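Local coordinates for protein mandelate racemase (Bordetella bronchiseptica, PDB 3OP2) that probably acts as a magnesium-dependent racemase or a related enzyme of the enolase superfamily, working on a carboxylate substrate, at residues S51-Y56 and T305-I310; L172-A177 and I198-N203; T252-Y257 and A278-G283. All coordinates share one frame; numbering follows the deposited sequence.

From the N terminus, the loop after strand 48-50 of the N-terminal domain supplies 51-56, and contact 1 closes only some 250 residues later, when 305-310 opens helix 309-321 of the barrel domain. Contacts 2 and 3 both fall within that long loop, one after the other. Contact 2 (172-177 with 198-203) joins two neighbouring parallel strands of the barrel; contact 3 (252-257 with 278-283) joins the loops that follow strands 249-252 and 273-274. Contacts 1 and 3 touch, Ser53 and Gly54 packing on Ser279 and Arg280. Contacts 2 and 3 share the magnesium ion, through Asp201 and Glu254, and all three reach the bound 2-oxoglutarate.

Contact 1 of 3, residues S51-Y56 and T305-I310. With AKG (2-oxoglutaric acid), chain D.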
loop_
_atom_site.group_PDB
_atom_site.type_symbol
_atom_site.label_atom_id
_atom_site.label_comp_id
_atom_site.label_asym_id
_atom_site.label_seq_id
_atom_site.Cartn_x
_atom_site.Cartn_y
_atom_site.Cartn_z
ATOM N N SER A 51 16.460 9.059 -1.114
ATOM C CA SER A 51 15.770 8.640 -2.339
ATOM C C SER A 51 14.711 7.601 -1.991
ATOM O O SER A 51 15.009 6.632 -1.292
ATOM C CB SER A 51 16.764 8.083 -3.374
ATOM O OG SER A 51 16.083 7.405 -4.435
ATOM N N PRO A 52 13.469 7.804 -2.453
ATOM C CA PRO A 52 12.389 6.838 -2.251
ATOM C C PRO A 52 12.306 5.799 -3.385
ATOM O O PRO A 52 11.232 5.246 -3.644
ATOM C CB PRO A 52 11.156 7.719 -2.323
ATOM C CG PRO A 52 11.548 8.696 -3.409
ATOM C CD PRO A 52 12.973 9.032 -3.093
ATOM N N SER A 53 13.422 5.548 -4.057
ATOM C CA SER A 53 13.501 4.487 -5.067
ATOM C C SER A 53 12.582 4.772 -6.263
ATOM O O SER A 53 12.246 5.932 -6.540
ATOM C CB SER A 53 13.190 3.124 -4.438
ATOM O OG SER A 53 13.646 2.044 -5.243
ATOM N N GLY A 54 12.183 3.712 -6.959
ATOM C CA GLY A 54 11.433 3.810 -8.215
ATOM C C GLY A 54 11.534 2.507 -9.008
ATOM O O GLY A 54 12.226 1.580 -8.583
ATOM N N PRO A 55 10.865 2.425 -10.177
ATOM C CA PRO A 55 10.059 3.453 -10.862
ATOM C C PRO A 55 8.680 3.702 -10.239
ATOM O O PRO A 55 7.891 2.769 -10.082
ATOM C CB PRO A 55 9.903 2.885 -12.278
ATOM C CG PRO A 55 9.972 1.398 -12.097
ATOM C CD PRO A 55 10.974 1.189 -10.982
ATOM N N TYR A 56 8.429 4.956 -9.864
ATOM C CA TYR A 56 7.114 5.423 -9.432
ATOM C C TYR A 56 6.878 6.767 -10.115
ATOM O O TYR A 56 7.836 7.414 -10.558
ATOM C CB TYR A 56 7.046 5.595 -7.905
ATOM C CG TYR A 56 7.466 4.386 -7.087
ATOM C CD1 TYR A 56 6.723 3.202 -7.118
ATOM C CD2 TYR A 56 8.595 4.435 -6.260
ATOM C CE1 TYR A 56 7.106 2.084 -6.358
ATOM C CE2 TYR A 56 8.988 3.326 -5.494
ATOM C CZ TYR A 56 8.237 2.154 -5.550
ATOM O OH TYR A 56 8.605 1.051 -4.804
ATOM N N THR A 305 18.363 -3.291 -3.807
ATOM C CA THR A 305 19.026 -1.970 -3.695
ATOM C C THR A 305 18.858 -1.078 -4.949
ATOM O O THR A 305 19.248 0.096 -4.953
ATOM C CB THR A 305 20.552 -2.106 -3.424
ATOM O OG1 THR A 305 21.214 -2.566 -4.608
ATOM C CG2 THR A 305 20.853 -3.063 -2.270
ATOM N N PHE A 306 18.258 -1.666 -5.979
ATOM C CA PHE A 306 18.257 -1.223 -7.368
ATOM C C PHE A 306 17.435 0.049 -7.630
ATOM O O PHE A 306 16.201 -0.006 -7.657
ATOM C CB PHE A 306 17.658 -2.405 -8.164
ATOM C CG PHE A 306 17.903 -2.382 -9.653
ATOM C CD1 PHE A 306 17.240 -1.480 -10.477
ATOM C CD2 PHE A 306 18.732 -3.345 -10.238
ATOM C CE1 PHE A 306 17.436 -1.494 -11.866
ATOM C CE2 PHE A 306 18.949 -3.373 -11.632
ATOM C CZ PHE A 306 18.292 -2.449 -12.447
ATOM N N ASN A 307 18.117 1.182 -7.796
ATOM C CA ASN A 307 17.551 2.391 -8.458
ATOM C C ASN A 307 18.609 3.455 -8.728
ATOM O O ASN A 307 18.789 3.897 -9.867
ATOM C CB ASN A 307 16.386 3.036 -7.687
ATOM C CG ASN A 307 15.584 4.019 -8.551
ATOM O OD1 ASN A 307 14.824 3.608 -9.426
ATOM N ND2 ASN A 307 15.742 5.314 -8.297
ATOM N N ASP A 308 19.295 3.868 -7.667
ATOM C CA ASP A 308 20.299 4.923 -7.747
ATOM C C ASP A 308 21.325 4.746 -6.637
ATOM O O ASP A 308 21.158 3.891 -5.750
ATOM C CB ASP A 308 19.631 6.303 -7.668
ATOM C CG ASP A 308 18.738 6.451 -6.444
ATOM O OD1 ASP A 308 19.277 6.597 -5.333
ATOM O OD2 ASP A 308 17.500 6.433 -6.584
ATOM N N ILE A 309 22.375 5.559 -6.673
ATOM C CA ILE A 309 23.474 5.425 -5.712
ATOM C C ILE A 309 23.052 5.676 -4.258
ATOM O O ILE A 309 23.657 5.156 -3.316
ATOM C CB ILE A 309 24.679 6.307 -6.097
ATOM C CG1 ILE A 309 25.963 5.795 -5.421
ATOM C CG2 ILE A 309 24.410 7.780 -5.789
ATOM C CD1 ILE A 309 26.386 4.375 -5.829
ATOM N N ILE A 310 21.999 6.457 -4.082
ATOM C CA ILE A 310 21.521 6.753 -2.741
ATOM C C ILE A 310 20.776 5.566 -2.150
ATOM O O ILE A 310 21.005 5.216 -1.001
ATOM C CB ILE A 310 20.708 8.045 -2.717
ATOM C CG1 ILE A 310 21.664 9.200 -3.022
ATOM C CG2 ILE A 310 20.002 8.216 -1.365
ATOM C CD1 ILE A 310 21.005 10.463 -3.366
HETATM C C1 AKG D . 15.798 -6.817 -9.132
HETATM O O1 AKG D . 16.620 -5.879 -9.134
HETATM O O2 AKG D . 15.831 -7.728 -8.268
HETATM C C2 AKG D . 14.738 -6.859 -10.139
HETATM O O5 AKG D . 13.927 -7.773 -10.082
HETATM C C3 AKG D . 14.586 -5.796 -11.207
HETATM C C4 AKG D . 15.783 -5.774 -12.156
HETATM C C5 AKG D . 15.439 -5.162 -13.509
HETATM O O3 AKG D . 14.728 -4.127 -13.582
HETATM O O4 AKG D . 15.899 -5.707 -14.539
HETATM O O HOH W 1 15.817 0.913 -4.713
#
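A loop passes the approach to helix 309-321, the chains nearest at Ser53 and Asn307, whose CA atoms lie 5.7 Å apart. The contact joins the N-terminal domain to the barrel domain, the two-domain layout of the enolase superfamily. Its polar centre is the carboxylate of Asp308. Ser51 OG donates over 2.8 Å to the syn lone pair of Asp308 OD2, while Asn307 ND2 reaches the same oxygen from the anti side over 2.7 Å. The other oxygen, OD1, caps helix 309-321 with a weak bond from Ile310 N. Aspartate suits this N-cap because its short carboxylate can serve the helix and the other domain at once. Ser51 OG also accepts from Ser53 N in an ST turn, a double role that a hydroxyl, donor and acceptor at once, can fill. Beside it, the branched Ile310 lays CG2 against Ser51 CB at 3.8 Å. Asn307 CG stands anti to the backbone N (chi1 -164°), which brings its amide alongside the Ser53-Gly54 peptide. Phe306, whose flat ring offers an apolar surface to the ligand chain, has C4 of 2-oxoglutarate over one face, toward the rim, and its CD2 comes 3.5 Å from ligand atom O1.

Contact 2 of 3, residues L172-A177 and I198-N203; sequences LKVGRA and ILVDAN. With MG (magnesium ion), chain C; AKG (2-oxoglutaric acid), chain D.
Lys173, at the end of one strand, and Asn203, just past the end of the next, reach the bound 2-oxoglutarate, their side chains slanting across each other. The lysine stays extended until a final bend at chi4 (58°) that turns NZ to ligand atom O4, 2.7 Å away; its long chain and positive end suit a distant carboxylate. The amide of Asn203 serves two partners: ND2 donates to ligand atom O5 over 2.9 Å, while OD1 receives both end nitrogens of Arg176. The guanidinium and amide planes stand 64° apart. Asn203 OD1 lies in the guanidinium plane, yet Arg176 NH2 meets it on a lone pair and NH1 comes from above the carbonyl plane. Arg176 NH2 also donates to Val174 O, which fixes the rotation of the arginine's planar end. Asp201, on the same sheet face as Lys173, binds magnesium through OD2 at 2.1 Å; its OD1 accepts from Asn203 N in an Asx turn and from the water on the metal. Val200 points to the opposite face, with Leu172, and Val174, just past its strand, packs CG2 against Ala202 CB at 4.1 Å. Backbone hydrogen bonds of the parallel pair, continued by Val174 N to Asp201 O at 2.9 Å, join this beta-alpha-beta unit. Helix 178-192 covers Leu172 and Val174, and strand 225-227 continues the sheet beyond Val200, supplying Glu227 as a further magnesium ligand.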
loop_
_atom_site.group_PDB
_atom_site.type_symbol
_atom_site.label_atom_id
_atom_site.label_comp_id
_atom_site.label_asym_id
_atom_site.label_seq_id
_atom_site.Cartn_x
_atom_site.Cartn_y
_atom_site.Cartn_z
ATOM N N LEU A 172 20.532 -14.321 -12.430
ATOM C CA LEU A 172 19.914 -14.554 -13.730
ATOM C C LEU A 172 18.380 -14.459 -13.666
ATOM O O LEU A 172 17.739 -15.032 -12.779
ATOM C CB LEU A 172 20.335 -15.926 -14.262
ATOM C CG LEU A 172 19.616 -16.529 -15.481
ATOM C CD1 LEU A 172 20.179 -15.979 -16.792
ATOM C CD2 LEU A 172 19.748 -18.029 -15.476
ATOM N N LYS A 173 17.800 -13.731 -14.616
ATOM C CA LYS A 173 16.358 -13.711 -14.799
ATOM C C LYS A 173 15.893 -15.031 -15.409
ATOM O O LYS A 173 16.540 -15.576 -16.303
ATOM C CB LYS A 173 15.924 -12.524 -15.664
ATOM C CG LYS A 173 15.865 -11.216 -14.886
ATOM C CD LYS A 173 15.480 -10.040 -15.780
ATOM C CE LYS A 173 15.088 -8.824 -14.958
ATOM N NZ LYS A 173 16.179 -8.388 -14.037
ATOM N N VAL A 174 14.785 -15.548 -14.878
ATOM C CA VAL A 174 14.224 -16.831 -15.291
ATOM C C VAL A 174 12.702 -16.732 -15.270
ATOM O O VAL A 174 12.147 -15.712 -14.865
ATOM C CB VAL A 174 14.662 -18.005 -14.355
ATOM C CG1 VAL A 174 16.192 -18.176 -14.317
ATOM C CG2 VAL A 174 14.086 -17.835 -12.938
ATOM N N GLY A 175 12.038 -17.793 -15.709
ATOM C CA GLY A 175 10.593 -17.911 -15.562
ATOM C C GLY A 175 9.826 -17.731 -16.857
ATOM O O GLY A 175 8.715 -18.235 -17.002
ATOM N N ARG A 176 10.421 -17.012 -17.802
ATOM C CA ARG A 176 9.735 -16.701 -19.057
ATOM C C ARG A 176 9.774 -17.871 -20.042
ATOM O O ARG A 176 8.836 -18.057 -20.820
ATOM C CB ARG A 176 10.278 -15.409 -19.683
ATOM C CG ARG A 176 9.871 -14.110 -18.948
ATOM C CD ARG A 176 10.581 -13.932 -17.593
ATOM N NE ARG A 176 10.511 -12.550 -17.117
ATOM C CZ ARG A 176 11.166 -12.065 -16.059
ATOM N NH1 ARG A 176 11.019 -10.783 -15.737
ATOM N NH2 ARG A 176 11.966 -12.843 -15.324
ATOM N N ALA A 177 10.845 -18.661 -20.004
ATOM C CA ALA A 177 10.941 -19.868 -20.827
ATOM C C ALA A 177 11.794 -20.932 -20.135
ATOM O O ALA A 177 12.978 -21.072 -20.446
ATOM C CB ALA A 177 11.503 -19.538 -22.199
ATOM N N ILE A 198 25.227 -18.686 -8.159
ATOM C CA ILE A 198 24.255 -18.352 -9.183
ATOM C C ILE A 198 22.918 -18.149 -8.494
ATOM O O ILE A 198 22.383 -19.059 -7.856
ATOM C CB ILE A 198 24.179 -19.437 -10.303
ATOM C CG1 ILE A 198 25.572 -19.695 -10.895
ATOM C CG2 ILE A 198 23.203 -19.003 -11.390
ATOM C CD1 ILE A 198 25.617 -20.781 -11.983
ATOM N N LEU A 199 22.421 -16.922 -8.581
ATOM C CA LEU A 199 21.119 -16.547 -8.067
ATOM C C LEU A 199 20.157 -16.482 -9.246
ATOM O O LEU A 199 20.582 -16.330 -10.399
ATOM C CB LEU A 199 21.191 -15.180 -7.393
ATOM C CG LEU A 199 21.967 -15.005 -6.091
ATOM C CD1 LEU A 199 23.390 -15.536 -6.189
ATOM C CD2 LEU A 199 21.978 -13.537 -5.729
ATOM N N VAL A 200 18.863 -16.572 -8.955
ATOM C CA VAL A 200 17.844 -16.614 -9.991
ATOM C C VAL A 200 16.674 -15.733 -9.555
ATOM O O VAL A 200 16.381 -15.675 -8.372
ATOM C CB VAL A 200 17.473 -18.096 -10.215
ATOM C CG1 VAL A 200 15.983 -18.357 -10.227
ATOM C CG2 VAL A 200 18.227 -18.665 -11.387
ATOM N N ASP A 201 16.042 -15.019 -10.496
ATOM C CA ASP A 201 14.928 -14.091 -10.186
ATOM C C ASP A 201 13.791 -14.328 -11.185
ATOM O O ASP A 201 13.982 -14.161 -12.402
ATOM C CB ASP A 201 15.407 -12.624 -10.251
ATOM C CG ASP A 201 14.394 -11.618 -9.690
ATOM O OD1 ASP A 201 13.161 -11.860 -9.687
ATOM O OD2 ASP A 201 14.842 -10.531 -9.247
ATOM N N ALA A 202 12.619 -14.720 -10.684
ATOM C CA ALA A 202 11.500 -15.055 -11.579
ATOM C C ALA A 202 10.517 -13.902 -11.771
ATOM O O ALA A 202 9.625 -13.976 -12.603
ATOM C CB ALA A 202 10.771 -16.307 -11.097
ATOM N N ASN A 203 10.696 -12.845 -10.990
ATOM C CA ASN A 203 9.872 -11.646 -11.071
ATOM C C ASN A 203 8.377 -11.947 -10.990
ATOM O O ASN A 203 7.581 -11.339 -11.705
ATOM C CB ASN A 203 10.234 -10.818 -12.331
ATOM C CG ASN A 203 11.640 -10.249 -12.267
ATOM O OD1 ASN A 203 12.566 -10.764 -12.901
ATOM N ND2 ASN A 203 11.816 -9.202 -11.469
HETATM MG MG MG C . 14.141 -8.983 -7.953
HETATM C C1 AKG D . 15.798 -6.817 -9.132
HETATM O O1 AKG D . 16.620 -5.879 -9.134
HETATM O O2 AKG D . 15.831 -7.728 -8.268
HETATM C C2 AKG D . 14.738 -6.859 -10.139
HETATM O O5 AKG D . 13.927 -7.773 -10.082
HETATM C C3 AKG D . 14.586 -5.796 -11.207
HETATM C C4 AKG D . 15.783 -5.774 -12.156
HETATM C C5 AKG D . 15.439 -5.162 -13.509
HETATM O O3 AKG D . 14.728 -4.127 -13.582
HETATM O O4 AKG D . 15.899 -5.707 -14.539
HETATM O O HOH W 2 12.245 -9.910 -8.265
#

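Contact 3 of 3, residues T252-Y257 and A278-G283; sequences TGENLY and ASRAGG. With MG (magnesium ion), chain C; AKG (2-oxoglutaric acid), chain D.
The guanidinium of Arg280 presents its edge to the carbonyl of Glu254, and the ring of Tyr257 turns its own edge to the carbonyl of Arg280, with Tyr257 CD2 3.3 Å from Arg280 O. The ring and guanidinium planes are only 22° apart, although the two side chains cross at a slant; over one face of the ring, toward its rim, lies the backbone carbon of Asn255. These groups sit in loops following strands of the enolase-superfamily barrel, beside the metal site. Arg280 grips Glu254 O side-on, NE and NH2 each donating over 2.9 Å. NE approaches only 16° from the carbonyl plane, whereas NH2 stands well above it. Bends at chi2 and chi3 (85°) bring the arginine alongside Glu254, the two side chains pointing the same way, and a planar group with several N-H donors suits a backbone oxygen that takes two bonds. Gly253 opens a type I turn that ends at Leu256, with Leu256 N bonded back to Gly253 O, a turn that includes Glu254, whose carbonyl faces the arginine. Glycine accepts the positive phi at 253, where a side chain would press on the preceding carbonyl. Ala281, small enough to fit close to the turn, rests CB 4.0 Å from Leu256 O. Glu254 carries the loop to the metal: its long chain is extended beyond CG and its OE2 binds magnesium at 1.9 Å, with Asp201 and Glu227 as fellow ligands. A water joins the two groups, donating to Glu254 OE1 at 2.5 Å and accepting from Arg280 NH2 at 2.6 Å.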
loop_
_atom_site.group_PDB
_atom_site.type_symbol
_atom_site.label_atom_id
_atom_site.label_comp_id
_atom_site.label_asym_id
_atom_site.label_seq_id
_atom_site.Cartn_x
_atom_site.Cartn_y
_atom_site.Cartn_z
ATOM N N THR A 252 12.270 -13.199 -1.321
ATOM C CA THR A 252 11.390 -12.183 -1.882
ATOM C C THR A 252 11.441 -10.932 -1.025
ATOM O O THR A 252 11.939 -10.977 0.112
ATOM C CB THR A 252 9.933 -12.699 -2.037
ATOM O OG1 THR A 252 9.155 -11.730 -2.759
ATOM C CG2 THR A 252 9.280 -12.986 -0.672
ATOM N N GLY A 253 10.938 -9.820 -1.560
ATOM C CA GLY A 253 10.736 -8.638 -0.731
ATOM C C GLY A 253 10.865 -7.251 -1.336
ATOM O O GLY A 253 10.469 -6.279 -0.696
ATOM N N GLU A 254 11.400 -7.139 -2.551
ATOM C CA GLU A 254 11.552 -5.822 -3.176
ATOM C C GLU A 254 10.214 -5.097 -3.362
ATOM O O GLU A 254 10.177 -3.864 -3.429
ATOM C CB GLU A 254 12.287 -5.925 -4.504
ATOM C CG GLU A 254 11.478 -6.598 -5.582
ATOM C CD GLU A 254 12.281 -6.905 -6.803
ATOM O OE1 GLU A 254 12.058 -6.224 -7.812
ATOM O OE2 GLU A 254 13.126 -7.824 -6.767
ATOM N N ASN A 255 9.132 -5.868 -3.439
ATOM C CA ASN A 255 7.790 -5.332 -3.625
ATOM C C ASN A 255 6.900 -5.407 -2.376
ATOM O O ASN A 255 5.687 -5.187 -2.455
ATOM C CB ASN A 255 7.110 -6.022 -4.812
ATOM C CG ASN A 255 7.739 -5.653 -6.144
ATOM O OD1 ASN A 255 8.079 -6.522 -6.959
ATOM N ND2 ASN A 255 7.900 -4.361 -6.374
ATOM N N LEU A 256 7.500 -5.714 -1.226
ATOM C CA LEU A 256 6.783 -5.641 0.053
ATOM C C LEU A 256 7.266 -4.395 0.792
ATOM O O LEU A 256 8.456 -4.086 0.784
ATOM C CB LEU A 256 7.005 -6.905 0.906
ATOM C CG LEU A 256 6.625 -8.287 0.337
ATOM C CD1 LEU A 256 7.176 -9.444 1.203
ATOM C CD2 LEU A 256 5.117 -8.419 0.147
ATOM N N TYR A 257 6.342 -3.680 1.422
ATOM C CA TYR A 257 6.655 -2.354 1.943
ATOM C C TYR A 257 6.482 -2.207 3.461
ATOM O O TYR A 257 6.815 -1.160 4.029
ATOM C CB TYR A 257 5.853 -1.287 1.174
ATOM C CG TYR A 257 6.025 -1.374 -0.334
ATOM C CD1 TYR A 257 5.087 -2.028 -1.125
ATOM C CD2 TYR A 257 7.137 -0.820 -0.967
ATOM C CE1 TYR A 257 5.246 -2.122 -2.514
ATOM C CE2 TYR A 257 7.309 -0.917 -2.366
ATOM C CZ TYR A 257 6.355 -1.567 -3.126
ATOM O OH TYR A 257 6.500 -1.666 -4.497
ATOM N N ALA A 278 15.562 -0.534 1.931
ATOM C CA ALA A 278 15.448 0.597 2.856
ATOM C C ALA A 278 14.715 1.792 2.214
ATOM O O ALA A 278 13.982 2.517 2.884
ATOM C CB ALA A 278 16.825 1.010 3.366
ATOM N N SER A 279 14.898 1.963 0.905
ATOM C CA SER A 279 14.316 3.079 0.166
ATOM C C SER A 279 12.864 2.846 -0.245
ATOM O O SER A 279 12.227 3.749 -0.791
ATOM C CB SER A 279 15.172 3.393 -1.072
ATOM O OG SER A 279 15.202 2.282 -1.959
ATOM N N ARG A 280 12.347 1.649 0.033
ATOM C CA ARG A 280 10.986 1.273 -0.306
ATOM C C ARG A 280 10.163 0.870 0.919
ATOM O O ARG A 280 8.959 1.158 1.008
ATOM C CB ARG A 280 11.011 0.133 -1.331
ATOM C CG ARG A 280 11.235 0.634 -2.751
ATOM C CD ARG A 280 12.099 -0.286 -3.617
ATOM N NE ARG A 280 11.345 -1.348 -4.254
ATOM C CZ ARG A 280 11.315 -1.605 -5.560
ATOM N NH1 ARG A 280 11.996 -0.871 -6.438
ATOM N NH2 ARG A 280 10.584 -2.619 -5.984
ATOM N N ALA A 281 10.825 0.234 1.876
ATOM C CA ALA A 281 10.130 -0.430 2.962
ATOM C C ALA A 281 10.084 0.365 4.264
ATOM O O ALA A 281 9.906 -0.219 5.325
ATOM C CB ALA A 281 10.731 -1.830 3.195
ATOM N N GLY A 282 10.223 1.689 4.193
ATOM C CA GLY A 282 10.048 2.527 5.386
ATOM C C GLY A 282 11.300 3.189 5.944
ATOM O O GLY A 282 11.304 3.648 7.088
ATOM N N GLY A 283 12.360 3.250 5.145
ATOM C CA GLY A 283 13.573 3.960 5.522
ATOM C C GLY A 283 14.593 3.049 6.166
ATOM O O GLY A 283 14.366 1.844 6.308
HETATM MG MG MG C . 14.141 -8.983 -7.953
HETATM C C1 AKG D . 15.798 -6.817 -9.132
HETATM O O1 AKG D . 16.620 -5.879 -9.134
HETATM O O2 AKG D . 15.831 -7.728 -8.268
HETATM C C2 AKG D . 14.738 -6.859 -10.139
HETATM O O5 AKG D . 13.927 -7.773 -10.082
HETATM C C3 AKG D . 14.586 -5.796 -11.207
HETATM C C4 AKG D . 15.783 -5.774 -12.156
HETATM C C5 AKG D . 15.439 -5.162 -13.509
HETATM O O3 AKG D . 14.728 -4.127 -13.582
HETATM O O4 AKG D . 15.899 -5.707 -14.539
HETATM O O HOH W 3 10.674 -4.170 -8.127
HETATM O O HOH W 2 12.245 -9.910 -8.265
#